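Local atomic coordinates of beta 1-3 glucanase (Clostridium beijerinckii NCIMB 8052, PDB entry 5H4E), a protein that probably hydrolyses beta-1,3-glucans through a catalytic domain of glycoside hydrolase family 64. Residues 187-192 against 199-204; 122-127 against 134-139; 244-249 against 300-305. All blocks are in the same frame, centred on the assembly; numbering follows the deposited sequence.

Contact 1: 187-192 against 199-204; sequences NAYKNS and SLVHSD
Val-201 O accepts a hydrogen bond from a water 2.8 Å away, and the same water accepts one from Lys-190 NZ at 2.9 Å, so a single solvent molecule carries the polar link between the end of helix 182-192 and the loop that follows helix 195-198. No direct hydrogen bond joins the two segments. The lysine illustrates how a long side chain can pack through its methylenes and still offer its charge to solvent: CG starts anti to the backbone N (chi1 -177°), after which the chain bends at each of its next three torsions and curls back over the valine. CE thereby lies 3.6 Å from Val-201 CG2, while the ammonium at its tip turns to the water. Below this water bridge the contact is apolar. Val-201 CG2 comes obliquely at the Tyr-189 ring, 3.3 Å from CD1, which is close for two carbons and marks tight packing. The tyrosine projects from the helix with CG anti to its own nitrogen (chi1 179°), and this carries the ring past the valine until OH lies 3.5 Å from Leu-200 CD1. That hydroxyl has its polar partner in Phe-197 O, a hydrogen bond that ties the ring to the short helix between the segments and limits its swing. Phe-336 of helix 332-339 meets the same ring edge-to-face, and Ile-206 of strand 206-207 touches Tyr-189, Leu-200 and Val-201 alike. The whole is a local chain reversal, helix to short helix to loop, in which a buried tyrosine fills the angle and a water-bridged lysine closes its outer side.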
loop_
_atom_site.group_PDB
_atom_site.type_symbol
_atom_site.label_atom_id
_atom_site.label_comp_id
_atom_site.label_asym_id
_atom_site.label_seq_id
_atom_site.Cartn_x
_atom_site.Cartn_y
_atom_site.Cartn_z
ATOM N N ASN A 187 -4.956 17.887 10.690
ATOM C CA ASN A 187 -4.415 18.911 11.582
ATOM C C ASN A 187 -3.293 18.367 12.463
ATOM O O ASN A 187 -2.246 18.998 12.603
ATOM C CB ASN A 187 -5.523 19.505 12.448
ATOM C CG ASN A 187 -6.526 20.318 11.638
ATOM O OD1 ASN A 187 -6.191 20.884 10.592
ATOM N ND2 ASN A 187 -7.758 20.391 12.125
ATOM N N ALA A 188 -3.519 17.197 13.055
ATOM C CA ALA A 188 -2.501 16.563 13.891
ATOM C C ALA A 188 -1.235 16.279 13.111
ATOM O O ALA A 188 -0.141 16.501 13.618
ATOM C CB ALA A 188 -3.022 15.286 14.499
ATOM N N TYR A 189 -1.377 15.783 11.883
ATOM C CA TYR A 189 -0.203 15.509 11.050
ATOM C C TYR A 189 0.663 16.766 10.915
ATOM O O TYR A 189 1.867 16.730 11.168
ATOM C CB TYR A 189 -0.618 14.989 9.658
ATOM C CG TYR A 189 0.572 14.716 8.749
ATOM C CD1 TYR A 189 1.189 15.747 8.045
ATOM C CD2 TYR A 189 1.089 13.434 8.610
ATOM C CE1 TYR A 189 2.273 15.517 7.238
ATOM C CE2 TYR A 189 2.185 13.190 7.793
ATOM C CZ TYR A 189 2.773 14.245 7.112
ATOM O OH TYR A 189 3.861 14.027 6.304
ATOM N N LYS A 190 0.041 17.868 10.504
ATOM C CA LYS A 190 0.761 19.121 10.271
ATOM C C LYS A 190 1.535 19.563 11.523
ATOM O O LYS A 190 2.687 19.991 11.437
ATOM C CB LYS A 190 -0.224 20.212 9.820
ATOM C CG LYS A 190 0.402 21.570 9.462
ATOM C CD LYS A 190 1.454 21.490 8.331
ATOM C CE LYS A 190 0.865 21.109 6.966
ATOM N NZ LYS A 190 -0.001 22.171 6.312
ATOM N N ASN A 191 0.913 19.410 12.688
ATOM C CA ASN A 191 1.542 19.790 13.951
ATOM C C ASN A 191 2.614 18.819 14.443
ATOM O O ASN A 191 3.488 19.200 15.216
ATOM C CB ASN A 191 0.471 19.950 15.032
ATOM C CG ASN A 191 -0.371 21.197 14.827
ATOM O OD1 ASN A 191 0.165 22.281 14.604
ATOM N ND2 ASN A 191 -1.693 21.047 14.888
ATOM N N SER A 192 2.553 17.569 13.995
ATOM C CA SER A 192 3.452 16.531 14.505
ATOM C C SER A 192 4.791 16.401 13.770
ATOM O O SER A 192 5.841 16.408 14.402
ATOM C CB SER A 192 2.736 15.170 14.485
ATOM O OG SER A 192 3.624 14.119 14.830
ATOM N N SER A 199 4.866 19.719 4.256
ATOM C CA SER A 199 4.189 20.174 3.036
ATOM C C SER A 199 3.674 19.007 2.198
ATOM O O SER A 199 3.170 19.206 1.095
ATOM C CB SER A 199 5.110 21.060 2.187
ATOM O OG SER A 199 6.152 20.318 1.569
ATOM N N LEU A 200 3.788 17.792 2.723
ATOM C CA LEU A 200 3.145 16.643 2.085
ATOM C C LEU A 200 1.632 16.787 2.161
ATOM O O LEU A 200 0.901 16.157 1.395
ATOM C CB LEU A 200 3.588 15.331 2.746
ATOM C CG LEU A 200 5.055 14.976 2.496
ATOM C CD1 LEU A 200 5.450 13.662 3.229
ATOM C CD2 LEU A 200 5.366 14.897 0.998
ATOM N N VAL A 201 1.173 17.610 3.104
ATOM C CA VAL A 201 -0.244 17.882 3.286
ATOM C C VAL A 201 -0.793 18.763 2.173
ATOM O O VAL A 201 -0.305 19.877 1.964
ATOM C CB VAL A 201 -0.519 18.609 4.617
ATOM C CG1 VAL A 201 -2.007 18.908 4.770
ATOM C CG2 VAL A 201 -0.022 17.794 5.772
ATOM N N HIS A 202 -1.803 18.260 1.469
ATOM C CA HIS A 202 -2.590 19.083 0.558
ATOM C C HIS A 202 -4.005 19.076 1.086
ATOM O O HIS A 202 -4.304 18.347 2.028
ATOM C CB HIS A 202 -2.527 18.548 -0.884
ATOM C CG HIS A 202 -1.165 18.663 -1.506
ATOM N ND1 HIS A 202 -0.929 19.356 -2.676
ATOM C CD2 HIS A 202 0.042 18.204 -1.094
ATOM C CE1 HIS A 202 0.357 19.298 -2.971
ATOM N NE2 HIS A 202 0.970 18.604 -2.028
ATOM N N SER A 203 -4.889 19.866 0.486
ATOM C CA SER A 203 -6.243 19.950 1.007
ATOM C C SER A 203 -7.011 18.640 0.771
ATOM O O SER A 203 -7.886 18.283 1.562
ATOM C CB SER A 203 -6.988 21.138 0.382
ATOM O OG SER A 203 -7.143 20.950 -1.008
ATOM N N ASP A 204 -6.672 17.920 -0.297
ATOM C CA ASP A 204 -7.406 16.703 -0.649
ATOM C C ASP A 204 -6.801 15.422 -0.063
ATOM O O ASP A 204 -7.534 14.484 0.264
ATOM C CB ASP A 204 -7.522 16.563 -2.179
ATOM C CG ASP A 204 -6.176 16.488 -2.875
ATOM O OD1 ASP A 204 -5.182 17.021 -2.338
ATOM O OD2 ASP A 204 -6.118 15.897 -3.972
HETATM O O HOH W 1 0.052 22.239 3.459
#

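Contact 2: 122-127 against 134-139; sequences PNLANT and IMFEWA
The loop that leads from strand 117-120 into strand 136-144 folds its Pro-122 and Leu-124 against Phe-136, close to the start of the second strand. The end of the phenylalanine ring does most of the touching. Pro-122 reaches CZ with two atoms of its own ring, CB and CG, each 3.7 Å from Phe-136 CZ, and Leu-124 adds a methyl, CD1, 3.9 Å from the same Phe-136 CZ. Both approaches are oblique, but they differ: the proline atoms lie well off the ring plane on one side, whereas the leucine methyl stands mostly ahead of CZ and slightly to the other side. The phenylalanine CG lies between the backbone N and the carbonyl carbon (chi1 72°), which swings the ring out from the strand toward the loop. Strand 136-144 belongs to a large antiparallel sheet and pairs there with strand 95-101; Phe-136 and Trp-138, two residues apart, therefore project from the same side, and their rings meet edge to edge through CE1 of the phenylalanine and CZ3 of the tryptophan. Tyr-98 of the neighbouring strand touches both Pro-122 and Trp-138, and Arg-205 packs on Leu-124 and Phe-136. The loop has its own internal order. A type I turn runs from Asn-123 to Asn-126, closed by Asn-126 N to Asn-123 O at 3.0 Å. Within it Asn-123 forms an Asx turn: its OD1 accepts from Ala-125 N at 3.2 Å, the donor standing well above the carbonyl plane, 56° out of it, and the N-H···O angle is a moderately bent 147°.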
loop_
_atom_site.group_PDB
_atom_site.type_symbol
_atom_site.label_atom_id
_atom_site.label_comp_id
_atom_site.label_asym_id
_atom_site.label_seq_id
_atom_site.Cartn_x
_atom_site.Cartn_y
_atom_site.Cartn_z
ATOM N N PRO A 122 -5.281 5.837 -10.688
ATOM C CA PRO A 122 -4.829 7.225 -10.542
ATOM C C PRO A 122 -3.310 7.324 -10.485
ATOM O O PRO A 122 -2.663 6.563 -9.771
ATOM C CB PRO A 122 -5.450 7.663 -9.211
ATOM C CG PRO A 122 -6.643 6.762 -9.040
ATOM C CD PRO A 122 -6.254 5.448 -9.650
ATOM N N ASN A 123 -2.745 8.240 -11.256
ATOM C CA ASN A 123 -1.348 8.576 -11.089
ATOM C C ASN A 123 -1.276 10.026 -10.670
ATOM O O ASN A 123 -1.185 10.915 -11.513
ATOM C CB ASN A 123 -0.547 8.347 -12.368
ATOM C CG ASN A 123 0.882 8.875 -12.262
ATOM O OD1 ASN A 123 1.402 9.091 -11.163
ATOM N ND2 ASN A 123 1.520 9.092 -13.407
ATOM N N LEU A 124 -1.311 10.269 -9.366
ATOM C CA LEU A 124 -1.431 11.641 -8.881
ATOM C C LEU A 124 -0.114 12.411 -8.960
ATOM O O LEU A 124 -0.046 13.563 -8.537
ATOM C CB LEU A 124 -1.955 11.651 -7.446
ATOM C CG LEU A 124 -3.330 10.999 -7.331
ATOM C CD1 LEU A 124 -3.814 10.982 -5.892
ATOM C CD2 LEU A 124 -4.350 11.686 -8.268
ATOM N N ALA A 125 0.927 11.785 -9.505
ATOM C CA ALA A 125 2.162 12.509 -9.806
ATOM C C ALA A 125 1.952 13.387 -11.044
ATOM O O ALA A 125 2.673 14.370 -11.260
ATOM C CB ALA A 125 3.321 11.542 -10.018
ATOM N N ASN A 126 0.957 13.028 -11.853
ATOM C CA ASN A 126 0.574 13.829 -13.021
ATOM C C ASN A 126 -0.569 14.776 -12.681
ATOM O O ASN A 126 -1.668 14.320 -12.390
ATOM C CB ASN A 126 0.171 12.907 -14.187
ATOM C CG ASN A 126 -0.276 13.683 -15.428
ATOM O OD1 ASN A 126 0.004 14.887 -15.584
ATOM N ND2 ASN A 126 -0.976 12.994 -16.319
ATOM N N THR A 127 -0.335 16.090 -12.723
ATOM C CA THR A 127 -1.389 17.030 -12.329
ATOM C C THR A 127 -2.538 17.027 -13.326
ATOM O O THR A 127 -3.640 17.485 -13.007
ATOM C CB THR A 127 -0.869 18.491 -12.166
ATOM O OG1 THR A 127 -0.020 18.831 -13.268
ATOM C CG2 THR A 127 -0.077 18.642 -10.860
ATOM N N ILE A 134 -10.055 13.875 -6.373
ATOM C CA ILE A 134 -11.161 13.002 -5.962
ATOM C C ILE A 134 -10.850 12.286 -4.641
ATOM O O ILE A 134 -9.725 11.816 -4.427
ATOM C CB ILE A 134 -11.497 11.964 -7.041
ATOM C CG1 ILE A 134 -11.848 12.656 -8.368
ATOM C CG2 ILE A 134 -12.651 11.082 -6.598
ATOM C CD1 ILE A 134 -12.087 11.685 -9.514
ATOM N N MET A 135 -11.830 12.252 -3.745
ATOM C CA MET A 135 -11.689 11.529 -2.479
ATOM C C MET A 135 -11.769 10.048 -2.758
ATOM O O MET A 135 -12.810 9.553 -3.195
ATOM C CB MET A 135 -12.774 11.933 -1.484
ATOM C CG MET A 135 -12.847 13.443 -1.188
ATOM S SD MET A 135 -11.410 14.111 -0.321
ATOM C CE MET A 135 -10.466 14.734 -1.698
ATOM N N PHE A 136 -10.667 9.337 -2.546
ATOM C CA PHE A 136 -10.688 7.882 -2.724
ATOM C C PHE A 136 -9.616 7.211 -1.880
ATOM O O PHE A 136 -8.610 7.833 -1.521
ATOM C CB PHE A 136 -10.490 7.507 -4.204
ATOM C CG PHE A 136 -9.083 7.723 -4.711
ATOM C CD1 PHE A 136 -8.130 6.724 -4.610
ATOM C CD2 PHE A 136 -8.721 8.929 -5.304
ATOM C CE1 PHE A 136 -6.837 6.919 -5.065
ATOM C CE2 PHE A 136 -7.432 9.130 -5.770
ATOM C CZ PHE A 136 -6.486 8.125 -5.649
ATOM N N GLU A 137 -9.860 5.941 -1.564
ATOM C CA GLU A 137 -8.861 5.034 -1.010
ATOM C C GLU A 137 -9.027 3.702 -1.736
ATOM O O GLU A 137 -9.987 3.533 -2.505
ATOM C CB GLU A 137 -9.041 4.849 0.506
ATOM C CG GLU A 137 -8.986 6.138 1.299
ATOM C CD GLU A 137 -7.560 6.647 1.532
ATOM O OE1 GLU A 137 -6.602 6.139 0.900
ATOM O OE2 GLU A 137 -7.404 7.567 2.357
ATOM N N TRP A 138 -8.102 2.766 -1.527
ATOM C CA TRP A 138 -8.363 1.382 -1.930
ATOM C C TRP A 138 -7.914 0.387 -0.855
ATOM O O TRP A 138 -6.980 0.644 -0.094
ATOM C CB TRP A 138 -7.701 1.052 -3.295
ATOM C CG TRP A 138 -6.185 0.952 -3.308
ATOM C CD1 TRP A 138 -5.433 -0.127 -2.942
ATOM C CD2 TRP A 138 -5.257 1.948 -3.758
ATOM N NE1 TRP A 138 -4.099 0.141 -3.114
ATOM C CE2 TRP A 138 -3.961 1.410 -3.608
ATOM C CE3 TRP A 138 -5.395 3.241 -4.265
ATOM C CZ2 TRP A 138 -2.806 2.121 -3.944
ATOM C CZ3 TRP A 138 -4.242 3.952 -4.596
ATOM C CH2 TRP A 138 -2.965 3.389 -4.429
ATOM N N ALA A 139 -8.640 -0.724 -0.766
ATOM C CA ALA A 139 -8.206 -1.883 0.014
ATOM C C ALA A 139 -7.440 -2.814 -0.912
ATOM O O ALA A 139 -7.804 -2.968 -2.089
ATOM C CB ALA A 139 -9.403 -2.595 0.630
#

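Contact 3: 244-249 against 300-305; sequences FTCDRG and KAQVCA
The strand that includes Phe-244 runs past helix residues 300-305 with the backbones well apart, 9.1 Å between Cys-246 CA and Gln-302 CA at the nearest, so side chains alone bridge the space. Gln-302 does most of this work. Its chain bends at chi2 (-90°) and crosses the Phe-244 ring at a slant, where CG approaches CE2 obliquely at 3.7 Å and the amide carbon CD follows at 4.0 Å from the same Phe-244 CE2. Ring and amide planes are 34° apart, neither stacked flat nor perpendicular. The phenylalanine reaches the helix because its CG is placed between the backbone N and the carbonyl carbon (chi1 74°). Farther out, Gln-302 NE2 comes to 3.7 Å from Cys-246 CB and 4.1 Å from Cys-246 SG, so the NE2 end of the amide is directed at the cysteine, with no hydrogen bond across. Beyond Cys-246 the chain turns back in a tight beta hairpin, Cys-246 N giving a hydrogen bond to Gly-249 O at 3.1 Å. From this turn Arg-248 makes a salt bridge to Asp-295, a second tie between hairpin and helix 294-309. Trp-318 and Tyr-251 also meet the Phe-244 ring, and Trp-318 touches Gln-302 as well. The contact between these two segments thus depends on van der Waals forces: the methylenes of the glutamine act as an apolar surface for the aromatic ring, and its amide is probably placed largely by its packing, as no hydrogen bond joins it to the strand segment.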
loop_
_atom_site.group_PDB
_atom_site.type_symbol
_atom_site.label_atom_id
_atom_site.label_comp_id
_atom_site.label_asym_id
_atom_site.label_seq_id
_atom_site.Cartn_x
_atom_site.Cartn_y
_atom_site.Cartn_z
ATOM N N PHE A 244 21.010 -10.451 12.020
ATOM C CA PHE A 244 19.629 -10.453 12.460
ATOM C C PHE A 244 18.972 -11.811 12.242
ATOM O O PHE A 244 19.422 -12.627 11.431
ATOM C CB PHE A 244 18.837 -9.344 11.754
ATOM C CG PHE A 244 18.525 -9.629 10.306
ATOM C CD1 PHE A 244 19.409 -9.254 9.303
ATOM C CD2 PHE A 244 17.326 -10.235 9.948
ATOM C CE1 PHE A 244 19.109 -9.502 7.967
ATOM C CE2 PHE A 244 17.023 -10.484 8.615
ATOM C CZ PHE A 244 17.918 -10.123 7.629
ATOM N N THR A 245 17.905 -12.042 12.993
ATOM C CA THR A 245 17.151 -13.272 12.891
ATOM C C THR A 245 15.686 -12.955 12.647
ATOM O O THR A 245 15.119 -12.089 13.309
ATOM C CB THR A 245 17.294 -14.116 14.163
ATOM O OG1 THR A 245 18.683 -14.349 14.422
ATOM C CG2 THR A 245 16.579 -15.451 14.010
ATOM N N CYS A 246 15.092 -13.634 11.671
ATOM C CA CYS A 246 13.646 -13.629 11.492
ATOM C C CYS A 246 13.183 -15.076 11.390
ATOM O O CYS A 246 13.927 -15.990 11.749
ATOM C CB CYS A 246 13.235 -12.821 10.253
ATOM S SG CYS A 246 14.013 -13.295 8.677
ATOM N N ASP A 247 11.964 -15.295 10.908
ATOM C CA ASP A 247 11.440 -16.654 10.786
ATOM C C ASP A 247 12.271 -17.520 9.834
ATOM O O ASP A 247 12.464 -18.710 10.087
ATOM C CB ASP A 247 9.977 -16.626 10.326
ATOM C CG ASP A 247 9.013 -16.334 11.462
ATOM O OD1 ASP A 247 9.474 -15.908 12.542
ATOM O OD2 ASP A 247 7.789 -16.525 11.275
ATOM N N ARG A 248 12.770 -16.915 8.756
ATOM C CA ARG A 248 13.501 -17.638 7.714
ATOM C C ARG A 248 14.869 -18.147 8.166
ATOM O O ARG A 248 15.427 -19.074 7.564
ATOM C CB ARG A 248 13.691 -16.753 6.485
ATOM C CG ARG A 248 12.412 -16.252 5.883
ATOM C CD ARG A 248 12.694 -15.538 4.578
ATOM N NE ARG A 248 13.512 -16.334 3.664
ATOM C CZ ARG A 248 13.021 -17.169 2.755
ATOM N NH1 ARG A 248 11.708 -17.319 2.631
ATOM N NH2 ARG A 248 13.840 -17.849 1.965
ATOM N N GLY A 249 15.413 -17.527 9.211
ATOM C CA GLY A 249 16.696 -17.935 9.755
ATOM C C GLY A 249 17.515 -16.739 10.191
ATOM O O GLY A 249 16.991 -15.626 10.291
ATOM N N LYS A 300 16.333 -7.857 1.679
ATOM C CA LYS A 300 16.052 -6.514 1.162
ATOM C C LYS A 300 14.868 -5.868 1.894
ATOM O O LYS A 300 14.877 -4.665 2.162
ATOM C CB LYS A 300 15.785 -6.570 -0.351
ATOM C CG LYS A 300 17.043 -6.866 -1.164
ATOM C CD LYS A 300 16.754 -7.087 -2.646
ATOM C CE LYS A 300 17.994 -7.630 -3.336
ATOM N NZ LYS A 300 17.878 -7.612 -4.829
ATOM N N ALA A 301 13.867 -6.677 2.233
ATOM C CA ALA A 301 12.690 -6.180 2.947
ATOM C C ALA A 301 13.085 -5.673 4.338
ATOM O O ALA A 301 12.668 -4.596 4.779
ATOM C CB ALA A 301 11.633 -7.273 3.055
ATOM N N GLN A 302 13.895 -6.465 5.027
ATOM C CA GLN A 302 14.323 -6.101 6.368
ATOM C C GLN A 302 15.191 -4.851 6.349
ATOM O O GLN A 302 15.031 -3.971 7.191
ATOM C CB GLN A 302 15.074 -7.255 7.002
ATOM C CG GLN A 302 14.202 -8.448 7.256
ATOM C CD GLN A 302 13.565 -8.402 8.626
ATOM O OE1 GLN A 302 13.825 -7.481 9.408
ATOM N NE2 GLN A 302 12.750 -9.408 8.941
ATOM N N VAL A 303 16.108 -4.776 5.392
ATOM C CA VAL A 303 17.031 -3.645 5.324
ATOM C C VAL A 303 16.272 -2.368 4.954
ATOM O O VAL A 303 16.449 -1.314 5.570
ATOM C CB VAL A 303 18.179 -3.930 4.322
ATOM C CG1 VAL A 303 18.976 -2.677 4.034
ATOM C CG2 VAL A 303 19.097 -5.048 4.882
ATOM N N CYS A 304 15.385 -2.461 3.975
ATOM C CA CYS A 304 14.585 -1.296 3.617
ATOM C C CYS A 304 13.760 -0.788 4.810
ATOM O O CYS A 304 13.754 0.407 5.121
ATOM C CB CYS A 304 13.661 -1.629 2.444
ATOM S SG CYS A 304 12.679 -0.231 1.881
ATOM N N ALA A 305 13.064 -1.705 5.473
ATOM C CA ALA A 305 12.246 -1.343 6.627
ATOM C C ALA A 305 13.115 -0.735 7.722
ATOM O O ALA A 305 12.706 0.218 8.381
ATOM C CB ALA A 305 11.490 -2.557 7.156
#

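Contacts 1 and 2 are neighbours, with centres about 17 Å apart, and they touch where Asp-204 CB packs 3.5 Å from Met-135 CE; contact 3 is remote, its centre about 31 to 32 Å from theirs, across the chain's centre from contact 2. No helix or strand is shared among the three. Both neighbours are partly buried and join segments close in sequence, one folding a loop back against the helix before it with a bridging water on its outer side, the other folding a loop onto a sheet strand through carbon alone. Contact 3 is buried and joins a strand to a helix some fifty residues on, meeting an aromatic ring with the methylenes of a polar side chain.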